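Local coordinates for glycerol dehydratase (Clostridium butyricum, PDB 1R9D), which probably catalyses the dehydration of glycerol as a B12-independent lyase of the glycyl radical enzyme family, related to pyruvate formate lyase, at residues A[60-65]-A[216-221]; A[50-55]-A[208-213]; A[227-232]-A[240-245]. All blocks are in the same frame, centred on the assembly; numbering follows the deposited sequence.

Contact 1 of 3, residues A[60-65]-A[216-221]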
ATOM      1  N   GLU A  60     -10.042  -0.849 -25.435  1.00 32.74           N
ATOM      2  CA  GLU A  60      -9.971  -0.030 -26.639  1.00 33.63           C
ATOM      3  C   GLU A  60      -9.223  -0.708 -27.784  1.00 33.50           C
ATOM      4  O   GLU A  60      -9.469  -0.397 -28.947  1.00 33.68           O
ATOM      5  CB  GLU A  60      -9.299   1.319 -26.336  1.00 34.62           C
ATOM      6  CG  GLU A  60     -10.030   2.177 -25.310  1.00 36.17           C
ATOM      7  CD  GLU A  60      -9.325   3.498 -25.030  1.00 38.24           C
ATOM      8  OE1 GLU A  60      -8.080   3.502 -24.914  1.00 39.84           O
ATOM      9  OE2 GLU A  60     -10.018   4.530 -24.913  1.00 37.85           O
ATOM     10  N   ASN A  61      -8.340  -1.650 -27.465  1.00 33.13           N
ATOM     11  CA  ASN A  61      -7.531  -2.298 -28.495  1.00 34.27           C
ATOM     12  C   ASN A  61      -7.627  -3.813 -28.687  1.00 33.87           C
ATOM     13  O   ASN A  61      -7.066  -4.349 -29.643  1.00 33.02           O
ATOM     14  CB  ASN A  61      -6.070  -1.920 -28.268  1.00 34.96           C
ATOM     15  CG  ASN A  61      -5.853  -0.418 -28.303  1.00 37.09           C
ATOM     16  OD1 ASN A  61      -5.874   0.193 -29.369  1.00 37.51           O
ATOM     17  ND2 ASN A  61      -5.665   0.185 -27.133  1.00 35.33           N
ATOM     18  N   ILE A  62      -8.320  -4.506 -27.791  1.00 33.02           N
ATOM     19  CA  ILE A  62      -8.451  -5.959 -27.903  1.00 32.14           C
ATOM     20  C   ILE A  62      -9.286  -6.308 -29.141  1.00 31.87           C
ATOM     21  O   ILE A  62     -10.264  -5.630 -29.451  1.00 31.36           O
ATOM     22  CB  ILE A  62      -9.141  -6.550 -26.641  1.00 31.27           C
ATOM     23  CG1 ILE A  62      -9.023  -8.079 -26.625  1.00 32.37           C
ATOM     24  CG2 ILE A  62     -10.596  -6.142 -26.612  1.00 30.56           C
ATOM     25  CD1 ILE A  62      -7.648  -8.600 -26.244  1.00 31.41           C
ATOM     26  N   PRO A  63      -8.898  -7.363 -29.877  1.00 32.93           N
ATOM     27  CA  PRO A  63      -9.668  -7.741 -31.067  1.00 33.65           C
ATOM     28  C   PRO A  63     -11.136  -7.991 -30.735  1.00 34.88           C
ATOM     29  O   PRO A  63     -11.461  -8.538 -29.680  1.00 35.17           O
ATOM     30  CB  PRO A  63      -8.960  -9.005 -31.546  1.00 33.60           C
ATOM     31  CG  PRO A  63      -7.545  -8.741 -31.179  1.00 34.22           C
ATOM     32  CD  PRO A  63      -7.672  -8.171 -29.774  1.00 32.84           C
ATOM     33  N   ILE A  64     -12.010  -7.578 -31.644  1.00 35.48           N
ATOM     34  CA  ILE A  64     -13.453  -7.732 -31.498  1.00 37.15           C
ATOM     35  C   ILE A  64     -13.910  -8.788 -32.504  1.00 36.88           C
ATOM     36  O   ILE A  64     -13.324  -8.915 -33.578  1.00 36.28           O
ATOM     37  CB  ILE A  64     -14.165  -6.384 -31.796  1.00 38.18           C
ATOM     38  CG1 ILE A  64     -13.745  -5.346 -30.756  1.00 40.53           C
ATOM     39  CG2 ILE A  64     -15.667  -6.554 -31.781  1.00 40.65           C
ATOM     40  CD1 ILE A  64     -14.012  -5.780 -29.331  1.00 39.34           C
ATOM     41  N   THR A  65     -14.940  -9.553 -32.156  1.00 36.22           N
ATOM     42  CA  THR A  65     -15.434 -10.588 -33.058  1.00 36.11           C
ATOM     43  C   THR A  65     -16.930 -10.841 -32.938  1.00 35.56           C
ATOM     44  O   THR A  65     -17.476 -10.932 -31.837  1.00 34.65           O
ATOM     45  CB  THR A  65     -14.733 -11.951 -32.818  1.00 35.87           C
ATOM     46  OG1 THR A  65     -13.319 -11.816 -32.996  1.00 36.48           O
ATOM     47  CG2 THR A  65     -15.262 -12.997 -33.795  1.00 37.02           C
ATOM     48  N   ILE A 216     -18.235   1.507 -21.928  1.00 29.59           N
ATOM     49  CA  ILE A 216     -19.092   2.167 -22.909  1.00 31.05           C
ATOM     50  C   ILE A 216     -18.418   2.150 -24.280  1.00 31.83           C
ATOM     51  O   ILE A 216     -19.063   1.883 -25.295  1.00 33.07           O
ATOM     52  CB  ILE A 216     -19.394   3.624 -22.484  1.00 31.69           C
ATOM     53  CG1 ILE A 216     -20.257   3.619 -21.218  1.00 32.19           C
ATOM     54  CG2 ILE A 216     -20.106   4.368 -23.607  1.00 31.94           C
ATOM     55  CD1 ILE A 216     -20.551   4.996 -20.655  1.00 32.84           C
ATOM     56  N   THR A 217     -17.116   2.419 -24.298  1.00 32.23           N
ATOM     57  CA  THR A 217     -16.342   2.419 -25.535  1.00 32.97           C
ATOM     58  C   THR A 217     -16.338   1.026 -26.159  1.00 33.16           C
ATOM     59  O   THR A 217     -16.486   0.874 -27.376  1.00 32.19           O
ATOM     60  CB  THR A 217     -14.876   2.838 -25.273  1.00 33.73           C
ATOM     61  OG1 THR A 217     -14.846   4.169 -24.744  1.00 33.72           O
ATOM     62  CG2 THR A 217     -14.061   2.787 -26.560  1.00 34.71           C
ATOM     63  N   TYR A 218     -16.168   0.013 -25.313  1.00 32.45           N
ATOM     64  CA  TYR A 218     -16.133  -1.376 -25.760  1.00 32.04           C
ATOM     65  C   TYR A 218     -17.416  -1.762 -26.486  1.00 31.86           C
ATOM     66  O   TYR A 218     -17.373  -2.337 -27.574  1.00 32.00           O
ATOM     67  CB  TYR A 218     -15.924  -2.310 -24.561  1.00 31.56           C
ATOM     68  CG  TYR A 218     -15.682  -3.753 -24.939  1.00 31.35           C
ATOM     69  CD1 TYR A 218     -14.540  -4.124 -25.650  1.00 30.28           C
ATOM     70  CD2 TYR A 218     -16.599  -4.749 -24.593  1.00 31.47           C
ATOM     71  CE1 TYR A 218     -14.314  -5.449 -26.009  1.00 30.66           C
ATOM     72  CE2 TYR A 218     -16.384  -6.079 -24.949  1.00 31.18           C
ATOM     73  CZ  TYR A 218     -15.240  -6.421 -25.659  1.00 31.26           C
ATOM     74  OH  TYR A 218     -15.028  -7.729 -26.033  1.00 30.77           O
ATOM     75  N   VAL A 219     -18.557  -1.442 -25.881  1.00 30.98           N
ATOM     76  CA  VAL A 219     -19.850  -1.766 -26.471  1.00 31.53           C
ATOM     77  C   VAL A 219     -20.041  -1.046 -27.806  1.00 32.08           C
ATOM     78  O   VAL A 219     -20.594  -1.608 -28.753  1.00 31.69           O
ATOM     79  CB  VAL A 219     -20.997  -1.391 -25.517  1.00 31.00           C
ATOM     80  CG1 VAL A 219     -22.335  -1.716 -26.153  1.00 31.68           C
ATOM     81  CG2 VAL A 219     -20.841  -2.151 -24.199  1.00 31.37           C
ATOM     82  N   ASN A 220     -19.578   0.196 -27.880  1.00 32.17           N
ATOM     83  CA  ASN A 220     -19.698   0.972 -29.109  1.00 32.92           C
ATOM     84  C   ASN A 220     -18.881   0.381 -30.250  1.00 32.89           C
ATOM     85  O   ASN A 220     -19.226   0.557 -31.418  1.00 33.72           O
ATOM     86  CB  ASN A 220     -19.292   2.424 -28.853  1.00 32.84           C
ATOM     87  CG  ASN A 220     -20.417   3.235 -28.247  1.00 33.75           C
ATOM     88  OD1 ASN A 220     -20.187   4.170 -27.474  1.00 35.58           O
ATOM     89  ND2 ASN A 220     -21.649   2.887 -28.604  1.00 32.37           N
ATOM     90  N   ARG A 221     -17.801  -0.320 -29.920  1.00 32.44           N
ATOM     91  CA  ARG A 221     -16.978  -0.945 -30.945  1.00 33.48           C
ATOM     92  C   ARG A 221     -17.765  -2.066 -31.621  1.00 33.95           C
ATOM     93  O   ARG A 221     -17.593  -2.319 -32.815  1.00 34.25           O
ATOM     94  CB  ARG A 221     -15.687  -1.505 -30.341  1.00 32.28           C
ATOM     95  CG  ARG A 221     -14.710  -0.437 -29.861  1.00 32.24           C
ATOM     96  CD  ARG A 221     -13.428  -1.064 -29.337  1.00 31.97           C
ATOM     97  NE  ARG A 221     -12.719  -1.801 -30.378  1.00 31.20           N
ATOM     98  CZ  ARG A 221     -11.830  -2.761 -30.142  1.00 32.01           C
ATOM     99  NH1 ARG A 221     -11.538  -3.106 -28.893  1.00 30.83           N
ATOM    100  NH2 ARG A 221     -11.238  -3.385 -31.151  1.00 32.02           N
TER
HETATM  101  O   HOH W   1     -12.813   4.772 -22.902  1.00 44.81           O
HETATM  102  O   HOH W   2     -12.523  -9.104 -27.045  1.00 43.80           O
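Arg221 reaches from helix 197-230 to the backbone of Ile62 and grips its carbonyl oxygen with both terminal nitrogens. NH1 lies 2.9 Å from Ile62 O and NH2 3.0 Å from the same atom, a fork in which one acceptor serves two donors. Neither bond is straight, with N-H...O angles of 141° and 136°: NH1 approaches in the carbonyl plane, on a lone pair, whereas NH2 is tilted from that plane. A bend at chi3 (62°) turns the guanidinium end of the arginine toward this carbonyl. NH1 also bonds Leu59 O, so that one side chain holds two carbonyls where helix 47-61 gives out and Ile62 leaves helical geometry.

The guanidinium is sandwiched as well as bonded. Ile64 CG1 sits over the centre of one face, 3.2 Å from Arg221 NH2, while Glu60 O lies above the opposite face, displaced toward the rim.

Beyond the arginine, Ile64 CD1 packs 3.4 Å from Tyr218 CE1, and Ile62 CG2 meets that tyrosine at the ring edge. Tyr218 OH is bound to Tyr222 OH and donates to a water, which in turn donates to Pro63 O. At the other end, Glu60 CG brushes Thr217 CG2 at 4.3 Å. The acid of Glu60 is paired chiefly with Lys56. Thr217 OG1 is bonded to Glu213 O on its own helix and also to a second water, whose further bond to Glu60 OE2 is weak.

In this contact, side chains of a continuous helix bond the carbonyls of a chain that leaves another helix. Carbonyls at such a C-terminal end would be expected to favour a cationic partner, and the aliphatic cover on the guanidinium should limit its freedom to swing away from Ile62 O.

Contact 2 of 3, residues A[50-55]-A[208-213]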
ATOM      1  N   ARG A  50      -3.698   2.234 -12.094  1.00 27.12           N
ATOM      2  CA  ARG A  50      -3.000   1.407 -13.075  1.00 27.05           C
ATOM      3  C   ARG A  50      -3.968   0.351 -13.607  1.00 26.76           C
ATOM      4  O   ARG A  50      -3.978   0.041 -14.800  1.00 25.55           O
ATOM      5  CB  ARG A  50      -1.788   0.716 -12.445  1.00 28.04           C
ATOM      6  CG  ARG A  50      -0.617   1.646 -12.178  1.00 29.75           C
ATOM      7  CD  ARG A  50       0.657   1.106 -12.818  1.00 33.10           C
ATOM      8  NE  ARG A  50       1.431   0.293 -11.899  1.00 35.43           N
ATOM      9  CZ  ARG A  50       2.553  -0.341 -12.217  1.00 33.69           C
ATOM     10  NH1 ARG A  50       3.048  -0.270 -13.446  1.00 34.27           N
ATOM     11  NH2 ARG A  50       3.191  -1.030 -11.290  1.00 33.88           N
ATOM     12  N   ARG A  51      -4.784  -0.194 -12.709  1.00 26.72           N
ATOM     13  CA  ARG A  51      -5.763  -1.210 -13.082  1.00 26.91           C
ATOM     14  C   ARG A  51      -6.855  -0.626 -13.982  1.00 26.57           C
ATOM     15  O   ARG A  51      -7.308  -1.276 -14.923  1.00 26.32           O
ATOM     16  CB  ARG A  51      -6.402  -1.817 -11.826  1.00 26.39           C
ATOM     17  CG  ARG A  51      -5.468  -2.674 -10.967  1.00 28.41           C
ATOM     18  CD  ARG A  51      -4.977  -3.910 -11.722  1.00 29.64           C
ATOM     19  NE  ARG A  51      -6.081  -4.594 -12.392  1.00 28.81           N
ATOM     20  CZ  ARG A  51      -5.968  -5.742 -13.053  1.00 29.48           C
ATOM     21  NH1 ARG A  51      -4.795  -6.356 -13.137  1.00 27.65           N
ATOM     22  NH2 ARG A  51      -7.031  -6.261 -13.653  1.00 29.51           N
ATOM     23  N   ALA A  52      -7.288   0.598 -13.686  1.00 25.88           N
ATOM     24  CA  ALA A  52      -8.325   1.244 -14.485  1.00 26.15           C
ATOM     25  C   ALA A  52      -7.803   1.578 -15.883  1.00 26.64           C
ATOM     26  O   ALA A  52      -8.468   1.304 -16.883  1.00 26.19           O
ATOM     27  CB  ALA A  52      -8.811   2.514 -13.791  1.00 26.15           C
ATOM     28  N   LEU A  53      -6.611   2.163 -15.944  1.00 27.01           N
ATOM     29  CA  LEU A  53      -6.001   2.538 -17.222  1.00 27.23           C
ATOM     30  C   LEU A  53      -5.655   1.316 -18.069  1.00 27.97           C
ATOM     31  O   LEU A  53      -5.662   1.384 -19.300  1.00 26.91           O
ATOM     32  CB  LEU A  53      -4.747   3.380 -16.974  1.00 27.07           C
ATOM     33  CG  LEU A  53      -5.019   4.737 -16.316  1.00 28.05           C
ATOM     34  CD1 LEU A  53      -3.722   5.357 -15.835  1.00 28.28           C
ATOM     35  CD2 LEU A  53      -5.724   5.651 -17.312  1.00 29.07           C
ATOM     36  N   ALA A  54      -5.352   0.200 -17.412  1.00 27.60           N
ATOM     37  CA  ALA A  54      -5.026  -1.032 -18.122  1.00 27.19           C
ATOM     38  C   ALA A  54      -6.297  -1.595 -18.751  1.00 27.25           C
ATOM     39  O   ALA A  54      -6.296  -2.007 -19.913  1.00 26.46           O
ATOM     40  CB  ALA A  54      -4.411  -2.050 -17.166  1.00 27.49           C
ATOM     41  N   LEU A  55      -7.386  -1.620 -17.985  1.00 27.63           N
ATOM     42  CA  LEU A  55      -8.649  -2.121 -18.515  1.00 27.41           C
ATOM     43  C   LEU A  55      -9.047  -1.254 -19.712  1.00 28.21           C
ATOM     44  O   LEU A  55      -9.512  -1.761 -20.729  1.00 27.48           O
ATOM     45  CB  LEU A  55      -9.747  -2.084 -17.440  1.00 26.85           C
ATOM     46  CG  LEU A  55     -11.136  -2.554 -17.892  1.00 26.94           C
ATOM     47  CD1 LEU A  55     -11.044  -3.975 -18.428  1.00 27.88           C
ATOM     48  CD2 LEU A  55     -12.119  -2.496 -16.733  1.00 27.86           C
ATOM     49  N   VAL A 208     -13.101   4.088 -11.058  1.00 26.01           N
ATOM     50  CA  VAL A 208     -14.375   3.465 -11.399  1.00 26.02           C
ATOM     51  C   VAL A 208     -14.931   4.154 -12.646  1.00 26.80           C
ATOM     52  O   VAL A 208     -15.469   3.507 -13.542  1.00 25.85           O
ATOM     53  CB  VAL A 208     -15.406   3.627 -10.260  1.00 25.87           C
ATOM     54  CG1 VAL A 208     -16.803   3.287 -10.764  1.00 25.76           C
ATOM     55  CG2 VAL A 208     -15.033   2.720  -9.088  1.00 26.71           C
ATOM     56  N   ILE A 209     -14.803   5.478 -12.687  1.00 25.97           N
ATOM     57  CA  ILE A 209     -15.301   6.260 -13.814  1.00 27.37           C
ATOM     58  C   ILE A 209     -14.570   5.904 -15.105  1.00 27.45           C
ATOM     59  O   ILE A 209     -15.203   5.677 -16.140  1.00 28.53           O
ATOM     60  CB  ILE A 209     -15.170   7.773 -13.523  1.00 27.79           C
ATOM     61  CG1 ILE A 209     -16.083   8.138 -12.348  1.00 28.56           C
ATOM     62  CG2 ILE A 209     -15.538   8.586 -14.765  1.00 29.20           C
ATOM     63  CD1 ILE A 209     -15.953   9.567 -11.866  1.00 29.93           C
ATOM     64  N   ILE A 210     -13.245   5.849 -15.038  1.00 26.91           N
ATOM     65  CA  ILE A 210     -12.431   5.499 -16.195  1.00 28.08           C
ATOM     66  C   ILE A 210     -12.814   4.105 -16.693  1.00 28.69           C
ATOM     67  O   ILE A 210     -12.955   3.877 -17.900  1.00 27.96           O
ATOM     68  CB  ILE A 210     -10.928   5.513 -15.833  1.00 27.97           C
ATOM     69  CG1 ILE A 210     -10.478   6.953 -15.556  1.00 28.63           C
ATOM     70  CG2 ILE A 210     -10.104   4.891 -16.958  1.00 30.56           C
ATOM     71  CD1 ILE A 210      -9.088   7.064 -14.967  1.00 29.72           C
ATOM     72  N   SER A 211     -12.991   3.176 -15.756  1.00 27.62           N
ATOM     73  CA  SER A 211     -13.340   1.801 -16.099  1.00 28.86           C
ATOM     74  C   SER A 211     -14.693   1.678 -16.788  1.00 29.00           C
ATOM     75  O   SER A 211     -14.829   0.965 -17.788  1.00 30.34           O
ATOM     76  CB  SER A 211     -13.322   0.924 -14.841  1.00 28.36           C
ATOM     77  OG  SER A 211     -12.021   0.875 -14.287  1.00 27.58           O
ATOM     78  N   CYS A 212     -15.697   2.363 -16.253  1.00 29.08           N
ATOM     79  CA  CYS A 212     -17.029   2.314 -16.838  1.00 29.46           C
ATOM     80  C   CYS A 212     -17.082   3.039 -18.183  1.00 30.45           C
ATOM     81  O   CYS A 212     -17.845   2.655 -19.074  1.00 30.03           O
ATOM     82  CB  CYS A 212     -18.055   2.899 -15.867  1.00 29.76           C
ATOM     83  SG  CYS A 212     -18.395   1.804 -14.444  1.00 31.96           S
ATOM     84  N   GLU A 213     -16.272   4.083 -18.334  1.00 30.51           N
ATOM     85  CA  GLU A 213     -16.241   4.812 -19.595  1.00 31.81           C
ATOM     86  C   GLU A 213     -15.620   3.907 -20.650  1.00 31.04           C
ATOM     87  O   GLU A 213     -15.989   3.960 -21.824  1.00 31.00           O
ATOM     88  CB  GLU A 213     -15.433   6.109 -19.454  1.00 32.80           C
ATOM     89  CG  GLU A 213     -16.029   7.081 -18.447  1.00 37.19           C
ATOM     90  CD  GLU A 213     -15.282   8.399 -18.361  1.00 39.48           C
ATOM     91  OE1 GLU A 213     -14.030   8.385 -18.320  1.00 40.84           O
ATOM     92  OE2 GLU A 213     -15.953   9.455 -18.319  1.00 41.98           O
TER
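Ala52 and Ser211 bring two nearly parallel helices of the pyruvate formate lyase-like fold close together, with local axes 8.5 Å apart and their N-to-C directions only 11° from each other. Helix 47-61 and the long helix 197-230 meet here through small residues, and no hydrogen bond passes between the segments.

The tight part is built on the alanine methyl. Ala52 CB points at the partner helix and lies 3.6 Å from Ser211 OG; the two CA atoms are 5.3 Å apart, with only a methyl and a hydroxymethyl between the backbones. The serine hydroxyl does not depend on this neighbour for its polar bonding, because Ser211 OG is hydrogen-bonded to Ser207 O, one turn earlier on its own helix. Bent back in this way, the hydroxyl presents its oxygen to the methyl and CA of Ala52. On the buried side, Leu55 extends CD2 to within 4.1 Å of Ser211 CB. Its CG stands anti to the backbone N (chi1 178°), which directs the CD2 branch to the serine, and Phe521 and Pro520 of helix 520-524 pack against Leu55 and Ser211 respectively.

The looser side belongs to Ile210 and Leu53, both partly exposed. The CB of Leu53 is directed away from helix 197-230, but the chain turns back so that its end approaches the isoleucine. Ile210 bridges the two regions with different branches: CG1 carries its terminal methyl outward toward the leucine, and CG2 turns inward to the alanine. Ile210 CG2 accordingly rests 3.9 Å from Ala52 O and 4.2 Å from Ala52 CB, whereas the outer meeting of Leu53 CD2 with Ile210 CD1 is at 4.3 Å.

Contact 3 of 3, residues A[227-232]-A[240-245]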
ATOM      1  N   LYS A 227     -22.755  -2.876 -37.924  1.00 41.85           N
ATOM      2  CA  LYS A 227     -23.138  -2.143 -39.136  1.00 42.76           C
ATOM      3  C   LYS A 227     -22.201  -2.484 -40.287  1.00 43.04           C
ATOM      4  O   LYS A 227     -22.632  -2.676 -41.424  1.00 43.40           O
ATOM      5  CB  LYS A 227     -23.088  -0.634 -38.885  1.00 43.75           C
ATOM      6  CG  LYS A 227     -24.317  -0.060 -38.202  1.00 45.90           C
ATOM      7  CD  LYS A 227     -25.529  -0.086 -39.127  1.00 47.67           C
ATOM      8  CE  LYS A 227     -26.733   0.580 -38.475  1.00 48.50           C
ATOM      9  NZ  LYS A 227     -27.949   0.545 -39.336  1.00 49.27           N
ATOM     10  N   GLU A 228     -20.914  -2.546 -39.975  1.00 42.88           N
ATOM     11  CA  GLU A 228     -19.871  -2.863 -40.939  1.00 42.89           C
ATOM     12  C   GLU A 228     -20.119  -4.218 -41.604  1.00 42.04           C
ATOM     13  O   GLU A 228     -19.932  -4.375 -42.815  1.00 40.69           O
ATOM     14  CB  GLU A 228     -18.524  -2.848 -40.213  1.00 45.18           C
ATOM     15  CG  GLU A 228     -17.340  -3.394 -40.983  1.00 48.09           C
ATOM     16  CD  GLU A 228     -16.060  -3.337 -40.160  1.00 50.03           C
ATOM     17  OE1 GLU A 228     -15.045  -3.933 -40.582  1.00 51.17           O
ATOM     18  OE2 GLU A 228     -16.071  -2.687 -39.090  1.00 50.45           O
ATOM     19  N   ILE A 229     -20.539  -5.197 -40.810  1.00 40.47           N
ATOM     20  CA  ILE A 229     -20.820  -6.530 -41.327  1.00 39.23           C
ATOM     21  C   ILE A 229     -22.141  -6.517 -42.095  1.00 39.22           C
ATOM     22  O   ILE A 229     -22.256  -7.135 -43.157  1.00 38.93           O
ATOM     23  CB  ILE A 229     -20.910  -7.567 -40.180  1.00 38.78           C
ATOM     24  CG1 ILE A 229     -19.546  -7.709 -39.499  1.00 38.31           C
ATOM     25  CG2 ILE A 229     -21.362  -8.911 -40.723  1.00 38.24           C
ATOM     26  CD1 ILE A 229     -19.546  -8.660 -38.305  1.00 38.77           C
ATOM     27  N   ALA A 230     -23.126  -5.803 -41.558  1.00 38.93           N
ATOM     28  CA  ALA A 230     -24.443  -5.702 -42.179  1.00 40.04           C
ATOM     29  C   ALA A 230     -24.356  -5.142 -43.594  1.00 41.35           C
ATOM     30  O   ALA A 230     -25.009  -5.642 -44.512  1.00 41.30           O
ATOM     31  CB  ALA A 230     -25.353  -4.821 -41.332  1.00 39.90           C
ATOM     32  N   ASP A 231     -23.551  -4.098 -43.761  1.00 42.09           N
ATOM     33  CA  ASP A 231     -23.383  -3.467 -45.064  1.00 43.54           C
ATOM     34  C   ASP A 231     -22.721  -4.409 -46.064  1.00 43.74           C
ATOM     35  O   ASP A 231     -22.733  -4.153 -47.270  1.00 44.32           O
ATOM     36  CB  ASP A 231     -22.559  -2.185 -44.921  1.00 44.67           C
ATOM     37  CG  ASP A 231     -23.329  -1.071 -44.229  1.00 46.06           C
ATOM     38  OD1 ASP A 231     -22.704  -0.053 -43.864  1.00 47.81           O
ATOM     39  OD2 ASP A 231     -24.562  -1.203 -44.059  1.00 46.46           O
ATOM     40  N   ASN A 232     -22.156  -5.503 -45.561  1.00 42.95           N
ATOM     41  CA  ASN A 232     -21.496  -6.488 -46.411  1.00 42.45           C
ATOM     42  C   ASN A 232     -22.218  -7.834 -46.332  1.00 41.65           C
ATOM     43  O   ASN A 232     -21.603  -8.890 -46.459  1.00 41.62           O
ATOM     44  CB  ASN A 232     -20.030  -6.638 -45.987  1.00 43.28           C
ATOM     45  CG  ASN A 232     -19.249  -7.586 -46.883  1.00 44.04           C
ATOM     46  OD1 ASN A 232     -19.418  -7.588 -48.102  1.00 45.50           O
ATOM     47  ND2 ASN A 232     -18.379  -8.386 -46.281  1.00 44.63           N
ATOM     48  N   ALA A 240     -30.838  -7.510 -41.566  1.00 35.24           N
ATOM     49  CA  ALA A 240     -31.728  -6.826 -40.636  1.00 35.30           C
ATOM     50  C   ALA A 240     -31.336  -7.148 -39.194  1.00 35.45           C
ATOM     51  O   ALA A 240     -31.439  -6.298 -38.308  1.00 35.53           O
ATOM     52  CB  ALA A 240     -33.171  -7.241 -40.889  1.00 35.74           C
ATOM     53  N   GLU A 241     -30.891  -8.380 -38.968  1.00 35.53           N
ATOM     54  CA  GLU A 241     -30.469  -8.812 -37.635  1.00 35.99           C
ATOM     55  C   GLU A 241     -29.249  -8.012 -37.188  1.00 36.10           C
ATOM     56  O   GLU A 241     -29.217  -7.480 -36.080  1.00 36.14           O
ATOM     57  CB  GLU A 241     -30.128 -10.308 -37.643  1.00 35.26           C
ATOM     58  CG  GLU A 241     -31.341 -11.232 -37.573  1.00 35.38           C
ATOM     59  CD  GLU A 241     -30.997 -12.692 -37.833  1.00 35.32           C
ATOM     60  OE1 GLU A 241     -29.824 -13.086 -37.649  1.00 34.49           O
ATOM     61  OE2 GLU A 241     -31.912 -13.455 -38.212  1.00 36.35           O
ATOM     62  N   LEU A 242     -28.247  -7.931 -38.058  1.00 36.11           N
ATOM     63  CA  LEU A 242     -27.023  -7.199 -37.751  1.00 36.50           C
ATOM     64  C   LEU A 242     -27.282  -5.717 -37.509  1.00 37.28           C
ATOM     65  O   LEU A 242     -26.607  -5.091 -36.692  1.00 36.76           O
ATOM     66  CB  LEU A 242     -26.011  -7.383 -38.880  1.00 36.79           C
ATOM     67  CG  LEU A 242     -25.433  -8.797 -38.950  1.00 37.09           C
ATOM     68  CD1 LEU A 242     -24.777  -9.035 -40.295  1.00 37.09           C
ATOM     69  CD2 LEU A 242     -24.439  -8.981 -37.814  1.00 37.76           C
ATOM     70  N   ASN A 243     -28.256  -5.151 -38.219  1.00 37.48           N
ATOM     71  CA  ASN A 243     -28.588  -3.744 -38.034  1.00 37.72           C
ATOM     72  C   ASN A 243     -29.291  -3.539 -36.702  1.00 37.36           C
ATOM     73  O   ASN A 243     -29.169  -2.485 -36.080  1.00 36.98           O
ATOM     74  CB  ASN A 243     -29.483  -3.232 -39.167  1.00 38.46           C
ATOM     75  CG  ASN A 243     -28.687  -2.789 -40.375  1.00 39.54           C
ATOM     76  OD1 ASN A 243     -27.695  -2.069 -40.246  1.00 40.12           O
ATOM     77  ND2 ASN A 243     -29.121  -3.206 -41.559  1.00 39.81           N
ATOM     78  N   GLU A 244     -30.036  -4.551 -36.269  1.00 37.53           N
ATOM     79  CA  GLU A 244     -30.740  -4.457 -34.999  1.00 37.59           C
ATOM     80  C   GLU A 244     -29.728  -4.571 -33.860  1.00 36.82           C
ATOM     81  O   GLU A 244     -29.881  -3.938 -32.816  1.00 36.33           O
ATOM     82  CB  GLU A 244     -31.798  -5.557 -34.882  1.00 39.24           C
ATOM     83  CG  GLU A 244     -32.565  -5.521 -33.567  1.00 41.58           C
ATOM     84  CD  GLU A 244     -33.378  -4.249 -33.388  1.00 43.38           C
ATOM     85  OE1 GLU A 244     -33.097  -3.246 -34.083  1.00 44.53           O
ATOM     86  OE2 GLU A 244     -34.297  -4.245 -32.540  1.00 44.69           O
ATOM     87  N   ILE A 245     -28.694  -5.378 -34.072  1.00 35.56           N
ATOM     88  CA  ILE A 245     -27.643  -5.555 -33.076  1.00 35.05           C
ATOM     89  C   ILE A 245     -26.906  -4.228 -32.920  1.00 34.80           C
ATOM     90  O   ILE A 245     -26.633  -3.781 -31.807  1.00 33.38           O
ATOM     91  CB  ILE A 245     -26.638  -6.652 -33.516  1.00 34.60           C
ATOM     92  CG1 ILE A 245     -27.323  -8.021 -33.487  1.00 34.38           C
ATOM     93  CG2 ILE A 245     -25.415  -6.643 -32.615  1.00 35.01           C
ATOM     94  CD1 ILE A 245     -26.464  -9.146 -34.026  1.00 34.05           C
TER
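A helical hairpin is closed here: helix 197-230 ends, the chain reverses within a few residues, and helix 236-252 returns alongside it. The two arms meet through Ala230 and Leu242, whose CB atoms point at each other's segment and lie 3.6 Å apart; their CA atoms are separated by 5.3 Å. The small alanine lets the second helix come in close at this turn.

Leu242 uses a different carbon for its other neighbour. Its CD1 presses on Ile229 CG2 at 3.4 Å, tighter than ordinary van der Waals contact, with the two side chains crossing at about a right angle. Thr233 of the connecting loop also packs against Leu242, while Ile66 touches Ile229.

The opposite flank is polar. Lys227 starts off away from helix 236-252, but a bend at chi2 (-70°) folds the chain back, and NZ donates to Asn243 OD1 at 2.8 Å. The ammonium group approaches from above the amide plane, 52° out of it, and not along a lone pair, with a C=O...N angle of 121°. Asn243 OD1 is also close to the aliphatic part of the lysine, 3.1 Å from Lys227 CD, so the amide oxygen nestles against the bent chain. Ala230 CB lies beneath this pair, 3.8 Å from Asn243 OD1, and connects the polar flank with the leucine.

The lysine-asparagine bond is a feature of this particular contact; the packing of a small apolar residue against a large one beside a short connection, between helices that run back on each other, is that of an antiparallel helical hairpin.

Overall arrangement
The three contacts follow helix 197-230 from one region to the next. Contact 2 joins it to helix 47-61, and contact 1 to the end of that helix and the chain leaving it; their centres are about 14 Å apart. Residues 50-55 meet 208-213 and 60-65 meet 216-221, so both helices advance in the same direction. The centre of contact 3 is about 16 Å from that of contact 1 and about 29 Å from that of contact 2. It follows both in sequence, where the chain turns back from the shared helix into helix 236-252. Contacts 1 and 2 tie portions of chain some 150 residues apart, whereas contact 3 is local. Together they join an early helix and a helical hairpin within the pyruvate formate lyase-like region.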